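Side-chain contact in enoyl-CoA hydratase carB homologue (PDB 5O34), which probably acts as a crotonase-family lyase in the biosynthesis of the carbapenem antibiotic thienamycin: residues A[48-51]-A[55-58]. Residues are numbered along the deposited sequence; the frame is centred on the assembly and turned at random.
Sequences CSRL and IALA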
ATOM      1  N   CYS A  48      11.554  17.956 -26.319  1.00 76.74           N
ATOM      2  CA  CYS A  48      10.142  17.618 -26.358  1.00 76.60           C
ATOM      3  C   CYS A  48       9.659  17.671 -27.789  1.00 77.85           C
ATOM      4  O   CYS A  48      10.217  18.409 -28.602  1.00 78.52           O
ATOM      5  CB  CYS A  48       9.325  18.537 -25.460  1.00 78.09           C
ATOM      6  SG  CYS A  48       7.618  17.985 -25.204  1.00 82.56           S
ATOM      7  N   SER A  49       8.615  16.896 -28.097  1.00 73.33           N
ATOM      8  CA  SER A  49       8.078  16.795 -29.448  1.00 72.69           C
ATOM      9  C   SER A  49       6.582  16.517 -29.476  1.00 76.69           C
ATOM     10  O   SER A  49       6.134  15.587 -28.818  1.00 76.16           O
ATOM     11  CB  SER A  49       8.818  15.703 -30.226  1.00 74.77           C
ATOM     12  OG  SER A  49      10.160  16.058 -30.518  1.00 79.58           O
ATOM     13  N   ARG A  50       5.811  17.299 -30.250  1.00 75.01           N
ATOM     14  CA  ARG A  50       4.375  17.054 -30.400  1.00 76.25           C
ATOM     15  C   ARG A  50       4.166  15.980 -31.446  1.00 81.58           C
ATOM     16  O   ARG A  50       4.738  16.060 -32.535  1.00 82.37           O
ATOM     17  CB  ARG A  50       3.566  18.311 -30.805  1.00 76.48           C
ATOM     18  CG  ARG A  50       3.672  19.532 -29.888  1.00 85.82           C
ATOM     19  CD  ARG A  50       3.333  19.286 -28.420  1.00 90.85           C
ATOM     20  NE  ARG A  50       3.898  20.341 -27.574  1.00 97.42           N
ATOM     21  CZ  ARG A  50       5.176  20.411 -27.202  1.00108.34           C
ATOM     22  NH1 ARG A  50       6.042  19.482 -27.594  1.00 93.14           N
ATOM     23  NH2 ARG A  50       5.600  21.415 -26.445  1.00 93.46           N
ATOM     24  N   LEU A  51       3.354  14.974 -31.108  1.00 78.90           N
ATOM     25  CA  LEU A  51       2.986  13.900 -32.024  1.00 79.13           C
ATOM     26  C   LEU A  51       1.547  14.147 -32.508  1.00 84.60           C
ATOM     27  O   LEU A  51       0.960  13.323 -33.204  1.00 84.57           O
ATOM     28  CB  LEU A  51       3.215  12.504 -31.409  1.00 79.10           C
ATOM     29  CG  LEU A  51       4.581  12.254 -30.717  1.00 83.70           C
ATOM     30  CD1 LEU A  51       4.753  10.817 -30.410  1.00 83.90           C
ATOM     31  CD2 LEU A  51       5.768  12.673 -31.572  1.00 86.11           C
ATOM     32  N   ILE A  55      -0.419  14.506 -27.756  1.00 66.32           N
ATOM     33  CA  ILE A  55       0.741  13.817 -27.188  1.00 65.39           C
ATOM     34  C   ILE A  55       2.041  14.604 -27.343  1.00 68.87           C
ATOM     35  O   ILE A  55       2.407  14.987 -28.452  1.00 69.36           O
ATOM     36  CB  ILE A  55       0.888  12.372 -27.759  1.00 68.03           C
ATOM     37  CG1 ILE A  55      -0.438  11.583 -27.666  1.00 68.19           C
ATOM     38  CG2 ILE A  55       2.064  11.606 -27.110  1.00 68.58           C
ATOM     39  CD1 ILE A  55      -0.551  10.377 -28.643  1.00 73.39           C
ATOM     40  N   ALA A  56       2.760  14.782 -26.230  1.00 63.88           N
ATOM     41  CA  ALA A  56       4.063  15.417 -26.188  1.00 63.13           C
ATOM     42  C   ALA A  56       5.048  14.350 -25.721  1.00 66.86           C
ATOM     43  O   ALA A  56       4.900  13.818 -24.619  1.00 66.77           O
ATOM     44  CB  ALA A  56       4.048  16.590 -25.218  1.00 63.75           C
ATOM     45  N   LEU A  57       6.001  13.982 -26.582  1.00 63.41           N
ATOM     46  CA  LEU A  57       7.021  12.992 -26.269  1.00 63.09           C
ATOM     47  C   LEU A  57       8.276  13.718 -25.820  1.00 66.83           C
ATOM     48  O   LEU A  57       8.907  14.412 -26.615  1.00 67.41           O
ATOM     49  CB  LEU A  57       7.288  12.048 -27.472  1.00 63.20           C
ATOM     50  CG  LEU A  57       8.549  11.141 -27.466  1.00 68.02           C
ATOM     51  CD1 LEU A  57       8.585  10.214 -26.259  1.00 68.48           C
ATOM     52  CD2 LEU A  57       8.599  10.294 -28.713  1.00 70.79           C
ATOM     53  N   ALA A  58       8.611  13.581 -24.532  1.00 62.93           N
ATOM     54  CA  ALA A  58       9.797  14.164 -23.918  1.00 62.80           C
ATOM     55  C   ALA A  58      10.869  13.078 -23.897  1.00 67.78           C
ATOM     56  O   ALA A  58      10.587  11.940 -23.523  1.00 67.39           O
ATOM     57  CB  ALA A  58       9.482  14.640 -22.508  1.00 63.38           C
TER
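Ser49 and Leu57 face each other as the hydrogen-bonded pair of an antiparallel beta hairpin, whose strands 47-50 and 55-59 are joined by a short turn. Of their two backbone bonds, Leu57 N to Ser49 O is the sound one, 2.8 Å long with 163° at the hydrogen; the return bond from Ser49 N to Leu57 O is strongly bent and weak. A third bond, Leu51 N to Ile55 O at 2.8 Å, is almost straight (176°) and ties the strands together next to the turn. CA-H groups of Cys48, Arg50 and Ala56 add contacts to the same carbonyl oxygens.

The side-chain contacts divide between the two faces of the sheet. On the face of Cys48, Arg50, Ala56 and Ala58, the cysteine's SG, swung anti to its own N (chi1 -169°), reaches diagonally along the hairpin to Ala56 CB at 3.8 Å. That same methyl lies over one face of the Arg50 guanidinium, with NH1 4.2 Å from Ala56 CB. Helix 71-86 covers this side, Leu80 and Leu84 meeting Cys48. On the face of Ser49 and Leu57, Leu51 folds back from the turn and crosses the Leu57 side chain at a slant, its CD1 4.1 Å from Leu57 CB; the same methyl lies 4.3 Å from Ile55 CG2.

In this crotonase-like fold the hairpin forms one margin of the chain's main sheet: strand 55-59 pairs onward with parallel strand 92-96, while 47-50 is outermost. Two well-directed backbone bonds, from Leu57 N and Leu51 N, fix the register, and the light side-chain contacts on both faces add to them.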